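Local coordinates for putative hemin transport system, substrate-binding protein (Burkholderia cenocepacia J2315, PDB 5GIZ) that binds heme in the periplasm and probably passes it on to the membrane part of a bacterial hemin transport system, at residues 76-79 / 80-83; 109-112 / 113-117; 180-183 / 184-188; 253-256 / 257-261. One frame throughout, in Å; residues are numbered along the deposited sequence. Where two conformers were deposited one is given.

The four contacts follow one another in series along the chain; none nests within or crosses another, and each is a local contact within one continuous stretch. Interaction 1 starts helix 79-87, after strand 69-72 of the parallel sheet in the first lobe. Interaction 2 ends helix 101-114 in that same lobe, just before the long helix 118-141. Interaction 3 turns the chain out of strand 182-183 in the mixed sheet of the second lobe, its centre about 35 Å from that of interaction 2. Interaction 4 opens the last helix, 255-269, and comes within about 6 Å of interaction 3 and about 9 Å of interaction 2, nearest atoms to nearest atoms.

Interaction 1 (76-79 / 80-83); sequences AGPP and TAIA
Residues 76-79 and 80-83 meet in a local helix-start contact, where the loop after strand 69-72 turns into helix 79-87 and the carbonyls of Pro-78 and Pro-79 receive the amides of the first turn. Pro-78 holds the N-cap position. Its carbonyl oxygen takes a nearly straight hydrogen bond from Ile-82 N (Pro-78 O to Ile-82 N 3.2 Å, 169° at the hydrogen), with the amide approaching nearly along the C=O direction. Ala-81 N, 3.0 Å from Pro-78 O, adds a weak, strongly bent second bond. One residue on, Pro-79 O accepts Ala-83 N at 2.9 Å.

The side chains fill in around this backbone. The Pro-78 ring, which follows a cis peptide bond, turns its CD onto the methyl of Ala-81 (CD to CB 3.7 Å), and its CG approaches Thr-80 OG1. On Ile-82, CG1 lies anti to the carbonyl carbon (chi1 -64°), and from there the branch runs back over the loop: CG1 stands 4.2 Å from Gly-77 CA, and CD1 ends 4.3 Å from the Ala-76 methyl CB. Gly-77 is itself tied by backbone hydrogen bonds to Gln-54 and Leu-57. A proline in the first turn, as at Pro-79, is typical of a helix N terminus; the loop leading into it, at Ala-76 and Gly-77, passes beside Gln-54 and Arg-55, which contact heme in the loaded protein.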
loop_
_atom_site.group_PDB
_atom_site.type_symbol
_atom_site.label_atom_id
_atom_site.label_comp_id
_atom_site.label_asym_id
_atom_site.label_seq_id
_atom_site.Cartn_x
_atom_site.Cartn_y
_atom_site.Cartn_z
ATOM N N ALA A 76 12.430 2.066 2.557
ATOM C CA ALA A 76 13.444 1.208 3.195
ATOM C C ALA A 76 14.533 2.005 3.934
ATOM O O ALA A 76 15.064 2.945 3.396
ATOM C CB ALA A 76 14.078 0.315 2.141
ATOM N N GLY A 77 14.830 1.620 5.162
ATOM C CA GLY A 77 15.791 2.311 6.002
ATOM C C GLY A 77 16.054 1.604 7.309
ATOM O O GLY A 77 15.595 0.487 7.514
ATOM N N PRO A 78 16.818 2.229 8.222
ATOM C CA PRO A 78 17.248 3.614 8.116
ATOM C C PRO A 78 18.434 3.748 7.192
ATOM O O PRO A 78 19.011 2.754 6.764
ATOM C CB PRO A 78 17.642 3.953 9.562
ATOM C CG PRO A 78 18.130 2.692 10.114
ATOM C CD PRO A 78 17.257 1.617 9.488
ATOM N N PRO A 79 18.823 4.987 6.889
ATOM C CA PRO A 79 19.963 5.151 6.007
ATOM C C PRO A 79 21.261 4.422 6.416
ATOM O O PRO A 79 21.978 3.956 5.536
ATOM C CB PRO A 79 20.135 6.682 5.968
ATOM C CG PRO A 79 18.739 7.179 6.054
ATOM C CD PRO A 79 18.019 6.225 6.990
ATOM N N THR A 80 21.594 4.330 7.714
ATOM C CA THR A 80 22.790 3.631 8.136
ATOM C C THR A 80 22.731 2.134 7.797
ATOM O O THR A 80 23.761 1.526 7.508
ATOM C CB THR A 80 23.017 3.780 9.654
ATOM O OG1 THR A 80 21.762 3.644 10.333
ATOM C CG2 THR A 80 23.602 5.137 9.971
ATOM N N ALA A 81 21.543 1.547 7.864
ATOM C CA ALA A 81 21.381 0.116 7.537
ATOM C C ALA A 81 21.590 -0.093 6.016
ATOM O O ALA A 81 22.384 -0.932 5.585
ATOM C CB ALA A 81 20.032 -0.415 8.011
ATOM N N ILE A 82 20.968 0.739 5.202
ATOM C CA ILE A 82 21.162 0.639 3.750
ATOM C C ILE A 82 22.636 0.822 3.413
ATOM O O ILE A 82 23.220 0.130 2.564
ATOM C CB ILE A 82 20.299 1.665 2.984
ATOM C CG1 ILE A 82 18.812 1.401 3.162
ATOM C CG2 ILE A 82 20.640 1.645 1.504
ATOM C CD1 ILE A 82 18.340 0.052 2.626
ATOM N N ALA A 83 23.263 1.788 4.063
ATOM C CA ALA A 83 24.651 2.041 3.781
ATOM C C ALA A 83 25.535 0.831 4.148
ATOM O O ALA A 83 26.489 0.524 3.423
ATOM C CB ALA A 83 25.088 3.286 4.522
#

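Interaction 2 (109-112 / 113-117); sequences TGVA and QALDV
Ala-112 and Val-117 face each other across a Schellman motif that terminates helix 101-114. The chain leaves helical geometry at Asp-116, whose positive phi of 57° swings the backbone round and leads straight into Val-117, the N-cap of helix 118-141.

The backbone bonds define the motif. Gln-113 N, Ala-114 N and Leu-115 N still make regular helical bonds to the carbonyls of Thr-109, Gly-110 and Val-111. Beyond them the pattern changes: Val-117 N reaches back five residues to Ala-112 O at 2.8 Å, enclosing the shorter-range bond from Asp-116 N to Gln-113 O, 3.1 Å long. Two carbonyls of the last turn, Ala-112 O and Gln-113 O, thus find donors although the helix has stopped.

One charge contact belongs to the turn, the salt bridge from Asp-116 OD2 to Arg-29 NE.

Apolar contacts run along the inner side. Val-111 and Leu-115, one turn apart, lie side by side and point the same way, with CG1 of the valine 3.7 Å from CD1 of the leucine. The valine CG1 reaches that position by lying anti to its own amide nitrogen (chi1 166°). Around them, helix 13-23 and strand 69-72 supply further cover, among them Leu-22 and Leu-71 on Val-111 and Leu-69 on Leu-115, while Tyr-30 of strand 30-35 touches both Leu-115 and Val-117. Across the motif itself, Val-117 CG2, lodged between its own N and carbonyl carbon, packs on the backbone of Ala-112, 3.7 Å from Ala-112 O, and is 4.2 Å from Ala-112 CB.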
loop_
_atom_site.group_PDB
_atom_site.type_symbol
_atom_site.label_atom_id
_atom_site.label_comp_id
_atom_site.label_asym_id
_atom_site.label_seq_id
_atom_site.Cartn_x
_atom_site.Cartn_y
_atom_site.Cartn_z
ATOM N N THR A 109 8.036 -2.706 -14.428
ATOM C CA THR A 109 9.088 -2.757 -15.420
ATOM C C THR A 109 10.461 -2.715 -14.751
ATOM O O THR A 109 11.409 -3.376 -15.223
ATOM C CB THR A 109 8.952 -1.590 -16.450
ATOM O OG1 THR A 109 9.026 -0.304 -15.828
ATOM C CG2 THR A 109 7.633 -1.748 -17.178
ATOM N N GLY A 110 10.589 -1.931 -13.679
ATOM C CA GLY A 110 11.840 -1.808 -12.927
ATOM C C GLY A 110 12.283 -3.089 -12.222
ATOM O O GLY A 110 13.445 -3.493 -12.251
ATOM N N VAL A 111 11.339 -3.739 -11.545
ATOM C CA VAL A 111 11.661 -4.974 -10.874
ATOM C C VAL A 111 11.987 -6.020 -11.978
ATOM O O VAL A 111 12.949 -6.743 -11.871
ATOM C CB VAL A 111 10.492 -5.440 -9.962
ATOM C CG1 VAL A 111 10.686 -6.899 -9.539
ATOM C CG2 VAL A 111 10.390 -4.502 -8.762
ATOM N N ALA A 112 11.205 -6.064 -13.073
ATOM C CA ALA A 112 11.486 -7.061 -14.116
ATOM C C ALA A 112 12.890 -6.851 -14.747
ATOM O O ALA A 112 13.615 -7.825 -15.036
ATOM C CB ALA A 112 10.408 -7.025 -15.192
ATOM N N GLN A 113 13.278 -5.587 -14.912
ATOM C CA GLN A 113 14.624 -5.263 -15.386
ATOM C C GLN A 113 15.691 -5.746 -14.411
ATOM O O GLN A 113 16.654 -6.403 -14.827
ATOM C CB GLN A 113 14.809 -3.758 -15.569
ATOM C CG GLN A 113 16.268 -3.338 -15.890
ATOM C CD GLN A 113 16.828 -3.887 -17.194
ATOM O OE1 GLN A 113 18.044 -4.129 -17.313
ATOM N NE2 GLN A 113 15.967 -4.067 -18.190
ATOM N N ALA A 114 15.519 -5.421 -13.117
ATOM C CA ALA A 114 16.509 -5.763 -12.098
ATOM C C ALA A 114 16.712 -7.266 -12.016
ATOM O O ALA A 114 17.824 -7.734 -11.743
ATOM C CB ALA A 114 16.100 -5.216 -10.742
ATOM N N LEU A 115 15.630 -8.015 -12.248
ATOM C CA LEU A 115 15.606 -9.490 -12.150
ATOM C C LEU A 115 15.926 -10.203 -13.484
ATOM O O LEU A 115 15.942 -11.429 -13.531
ATOM C CB LEU A 115 14.263 -9.974 -11.594
ATOM C CG LEU A 115 13.950 -9.552 -10.152
ATOM C CD1 LEU A 115 12.581 -10.080 -9.765
ATOM C CD2 LEU A 115 15.001 -10.015 -9.157
ATOM N N ASP A 116 16.179 -9.406 -14.514
ATOM C CA ASP A 116 16.510 -9.878 -15.867
ATOM C C ASP A 116 15.412 -10.784 -16.392
ATOM O O ASP A 116 15.657 -11.863 -16.967
ATOM C CB ASP A 116 17.876 -10.557 -15.856
ATOM C CG ASP A 116 18.386 -10.879 -17.232
ATOM O OD1 ASP A 116 18.094 -10.170 -18.230
ATOM O OD2 ASP A 116 19.148 -11.872 -17.290
ATOM N N VAL A 117 14.173 -10.341 -16.180
ATOM C CA VAL A 117 13.027 -11.019 -16.770
ATOM C C VAL A 117 12.148 -10.028 -17.527
ATOM O O VAL A 117 10.965 -9.864 -17.223
ATOM C CB VAL A 117 12.229 -11.825 -15.736
ATOM C CG1 VAL A 117 13.035 -13.039 -15.264
ATOM C CG2 VAL A 117 11.796 -10.974 -14.519
#

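Interaction 3 (180-183 / 184-188); sequences GARN and AMQGF
Asn-183 meets the two residues that follow Ala-184 with both its side chain and its main chain. Its OD1 accepts Met-185 N (3.0 Å, 147° at the hydrogen), which closes an Asx turn; the amide stands well above the carbonyl plane, 53° out of it, rather than at a lone pair. Its backbone O is taken by the amide end of Gln-186 in an almost straight bond, NE2 to O 2.9 Å, with the acceptor close to the plane of the donating amide. The glutamine chain bends at chi2 (-67°), which folds its tip back over the turn. A water links the pair further, accepting from Asn-183 N at 2.9 Å and, weakly, from Gln-186 NE2.

Outside this shell, Asn-183 ND2 gives hydrogen bonds to Asp-173 OD1 and Ala-166 O, which fix the rotation of the amide and leave OD1 directed at Met-185 N. Asp-173 lies in helix 171-178, next to Ala-172, which contacts heme in the loaded protein. Met-185, bent at chi2 and chi3, sends CE to the edge of the Phe-188 ring, in its plane and 3.8 Å from CE1. Gln-168 binds Met-185 O and Gly-187 N from across the loop.

The buried asparagine therefore has both polar ends of its side chain satisfied. The ND2 bonds tie the exit from strand 182-183 to helix 171-178 and to the end of strand 162-166, while the OD1 bond shapes the turn.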
loop_
_atom_site.group_PDB
_atom_site.type_symbol
_atom_site.label_atom_id
_atom_site.label_comp_id
_atom_site.label_asym_id
_atom_site.label_seq_id
_atom_site.Cartn_x
_atom_site.Cartn_y
_atom_site.Cartn_z
ATOM N N GLY A 180 -13.389 7.204 -6.981
ATOM C CA GLY A 180 -14.492 8.102 -7.327
ATOM C C GLY A 180 -14.946 8.956 -6.171
ATOM O O GLY A 180 -16.035 9.527 -6.227
ATOM N N ALA A 181 -14.157 9.041 -5.118
ATOM C CA ALA A 181 -14.495 9.807 -3.946
ATOM C C ALA A 181 -13.548 10.987 -3.745
ATOM O O ALA A 181 -12.676 11.224 -4.585
ATOM C CB ALA A 181 -14.506 8.900 -2.736
ATOM N N ARG A 182 -13.735 11.734 -2.668
ATOM C CA ARG A 182 -12.895 12.898 -2.333
ATOM C C ARG A 182 -12.349 12.727 -0.922
ATOM O O ARG A 182 -13.057 12.274 -0.032
ATOM C CB ARG A 182 -13.761 14.164 -2.377
ATOM C CG ARG A 182 -13.039 15.504 -2.430
ATOM C CD ARG A 182 -14.097 16.611 -2.547
ATOM N NE ARG A 182 -13.573 17.970 -2.625
ATOM C CZ ARG A 182 -14.302 19.033 -2.974
ATOM N NH1 ARG A 182 -15.594 18.903 -3.280
ATOM N NH2 ARG A 182 -13.739 20.236 -3.032
ATOM N N ASN A 183 -11.108 13.114 -0.682
ATOM C CA ASN A 183 -10.571 13.093 0.656
ATOM C C ASN A 183 -11.255 14.149 1.503
ATOM O O ASN A 183 -11.267 15.345 1.130
ATOM C CB ASN A 183 -9.045 13.257 0.612
ATOM C CG ASN A 183 -8.387 12.954 1.942
ATOM O OD1 ASN A 183 -9.046 12.848 2.977
ATOM N ND2 ASN A 183 -7.043 12.798 1.949
ATOM N N ALA A 184 -11.829 13.720 2.613
ATOM C CA ALA A 184 -12.539 14.651 3.509
ATOM C C ALA A 184 -11.544 15.632 4.135
ATOM O O ALA A 184 -11.880 16.761 4.422
ATOM C CB ALA A 184 -13.266 13.901 4.577
ATOM N N MET A 185 -10.311 15.182 4.323
ATOM C CA MET A 185 -9.234 16.031 4.798
ATOM C C MET A 185 -8.526 16.756 3.637
ATOM O O MET A 185 -8.063 16.109 2.700
ATOM C CB MET A 185 -8.179 15.201 5.535
ATOM C CG MET A 185 -8.655 14.325 6.677
ATOM S SD MET A 185 -9.695 15.199 7.882
ATOM C CE MET A 185 -8.590 16.425 8.452
ATOM N N GLN A 186 -8.436 18.094 3.754
ATOM C CA GLN A 186 -7.792 18.947 2.764
ATOM C C GLN A 186 -6.935 19.971 3.453
ATOM O O GLN A 186 -7.227 20.346 4.584
ATOM C CB GLN A 186 -8.847 19.650 1.922
ATOM C CG GLN A 186 -9.681 18.703 1.074
ATOM C CD GLN A 186 -8.867 18.033 -0.036
ATOM O OE1 GLN A 186 -7.907 18.618 -0.558
ATOM N NE2 GLN A 186 -9.268 16.807 -0.422
ATOM N N GLY A 187 -5.893 20.410 2.766
ATOM C CA GLY A 187 -5.092 21.549 3.237
ATOM C C GLY A 187 -3.766 21.226 3.901
ATOM O O GLY A 187 -3.063 22.122 4.360
ATOM N N PHE A 188 -3.392 19.953 3.955
ATOM C CA PHE A 188 -2.098 19.561 4.450
ATOM C C PHE A 188 -1.672 18.269 3.761
ATOM O O PHE A 188 -2.517 17.518 3.243
ATOM C CB PHE A 188 -2.122 19.342 5.969
ATOM C CG PHE A 188 -3.025 18.217 6.411
ATOM C CD1 PHE A 188 -4.363 18.449 6.599
ATOM C CD2 PHE A 188 -2.526 16.967 6.651
ATOM C CE1 PHE A 188 -5.217 17.414 7.002
ATOM C CE2 PHE A 188 -3.352 15.935 7.045
ATOM C CZ PHE A 188 -4.700 16.148 7.225
HETATM O O HOH W 1 -10.016 14.650 -2.874
#

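Interaction 4 (253-256 / 257-261); sequences PRLP and LAVTT
Pro-256 O receives two donors from Thr-260, one turn further along helix 255-269. The threonine amide N lies 3.0 Å from Pro-256 O, and the hydroxyl OG1 donates to the same Pro-256 O at 2.8 Å, the two arriving from opposite faces of the carbonyl plane. What makes this possible is the first torsion of Thr-260 (chi1 -60°): OG1 sits beside its own backbone N and leans back along the helix. Thr-261 repeats the scheme. Its OG1, well above the carbonyl plane, meets Leu-257 O at 2.7 Å, and the Thr-261 amide takes the other face.

Ahead of these pairs, the N-cap residue Arg-254 accepts Ala-258 N at 2.8 Å from its O, and Leu-255 O is matched by Val-259 N at 2.9 Å; both bonds are nearly straight. Proline at 256 costs no bond, since amides in a first helical turn have no preceding carbonyl within the helix. The arginine side chain leads away to a salt bridge from NE to Glu-17 OE1 and a cation-pi contact with Tyr-41. Leu-255 CD1 touches Val-259 CG2 at 4.0 Å, and Met-175 of helix 171-178 packs on both.

Because each hydroxyl gives its hydrogen to a carbonyl of its own helix, Thr-260 and the buried Thr-261 need no outside acceptor for it, and can stand in packed surfaces against Ala-135 of helix 118-141 and Phe-247 respectively.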
loop_
_atom_site.group_PDB
_atom_site.type_symbol
_atom_site.label_atom_id
_atom_site.label_comp_id
_atom_site.label_asym_id
_atom_site.label_seq_id
_atom_site.Cartn_x
_atom_site.Cartn_y
_atom_site.Cartn_z
ATOM N N PRO A 253 0.823 -4.644 -7.828
ATOM C CA PRO A 253 0.165 -5.199 -9.002
ATOM C C PRO A 253 -1.317 -5.454 -8.826
ATOM O O PRO A 253 -2.001 -5.780 -9.775
ATOM C CB PRO A 253 0.964 -6.471 -9.317
ATOM C CG PRO A 253 1.637 -6.790 -8.040
ATOM C CD PRO A 253 1.898 -5.520 -7.327
ATOM N N ARG A 254 -1.813 -5.401 -7.589
ATOM C CA ARG A 254 -3.264 -5.536 -7.347
ATOM C C ARG A 254 -4.013 -4.238 -7.336
ATOM O O ARG A 254 -5.185 -4.186 -6.999
ATOM C CB ARG A 254 -3.533 -6.278 -6.015
ATOM C CG ARG A 254 -3.069 -7.724 -5.979
ATOM C CD ARG A 254 -3.432 -8.443 -4.670
ATOM N NE ARG A 254 -2.712 -7.898 -3.539
ATOM C CZ ARG A 254 -3.058 -8.065 -2.240
ATOM N NH1 ARG A 254 -4.199 -8.669 -1.916
ATOM N NH2 ARG A 254 -2.299 -7.571 -1.278
ATOM N N LEU A 255 -3.347 -3.161 -7.765
ATOM C CA LEU A 255 -3.988 -1.848 -7.725
ATOM C C LEU A 255 -5.400 -1.861 -8.379
ATOM O O LEU A 255 -6.325 -1.315 -7.837
ATOM C CB LEU A 255 -3.107 -0.765 -8.365
ATOM C CG LEU A 255 -3.693 0.642 -8.281
ATOM C CD1 LEU A 255 -3.735 1.230 -6.897
ATOM C CD2 LEU A 255 -2.909 1.568 -9.188
ATOM N N PRO A 256 -5.557 -2.447 -9.569
ATOM C CA PRO A 256 -6.875 -2.428 -10.215
ATOM C C PRO A 256 -7.950 -3.098 -9.360
ATOM O O PRO A 256 -9.036 -2.530 -9.200
ATOM C CB PRO A 256 -6.637 -3.155 -11.517
ATOM C CG PRO A 256 -5.169 -2.924 -11.793
ATOM C CD PRO A 256 -4.541 -3.087 -10.430
ATOM N N LEU A 257 -7.614 -4.215 -8.742
ATOM C CA LEU A 257 -8.559 -4.888 -7.840
ATOM C C LEU A 257 -8.789 -4.129 -6.584
ATOM O O LEU A 257 -9.912 -4.057 -6.097
ATOM C CB LEU A 257 -8.053 -6.291 -7.516
ATOM C CG LEU A 257 -8.970 -7.162 -6.654
ATOM C CD1 LEU A 257 -10.290 -7.439 -7.326
ATOM C CD2 LEU A 257 -8.190 -8.416 -6.298
ATOM N N ALA A 258 -7.737 -3.534 -6.030
ATOM C CA ALA A 258 -7.881 -2.711 -4.850
ATOM C C ALA A 258 -8.810 -1.508 -5.067
ATOM O O ALA A 258 -9.656 -1.205 -4.231
ATOM C CB ALA A 258 -6.533 -2.230 -4.371
ATOM N N VAL A 259 -8.624 -0.807 -6.181
ATOM C CA VAL A 259 -9.502 0.303 -6.525
ATOM C C VAL A 259 -10.954 -0.206 -6.784
ATOM O O VAL A 259 -11.884 0.378 -6.267
ATOM C CB VAL A 259 -8.940 1.061 -7.718
ATOM C CG1 VAL A 259 -9.957 2.060 -8.276
ATOM C CG2 VAL A 259 -7.677 1.813 -7.344
ATOM N N THR A 260 -11.139 -1.312 -7.495
ATOM C CA THR A 260 -12.466 -1.847 -7.709
ATOM C C THR A 260 -13.109 -2.195 -6.367
ATOM O O THR A 260 -14.305 -1.955 -6.154
ATOM C CB THR A 260 -12.366 -3.093 -8.599
ATOM O OG1 THR A 260 -11.773 -2.704 -9.834
ATOM C CG2 THR A 260 -13.722 -3.671 -8.890
ATOM N N THR A 261 -12.341 -2.762 -5.451
ATOM C CA THR A 261 -12.845 -3.191 -4.183
ATOM C C THR A 261 -13.200 -2.043 -3.294
ATOM O O THR A 261 -14.302 -2.022 -2.678
ATOM C CB THR A 261 -11.818 -4.082 -3.459
ATOM O OG1 THR A 261 -11.531 -5.233 -4.297
ATOM C CG2 THR A 261 -12.318 -4.601 -2.105
#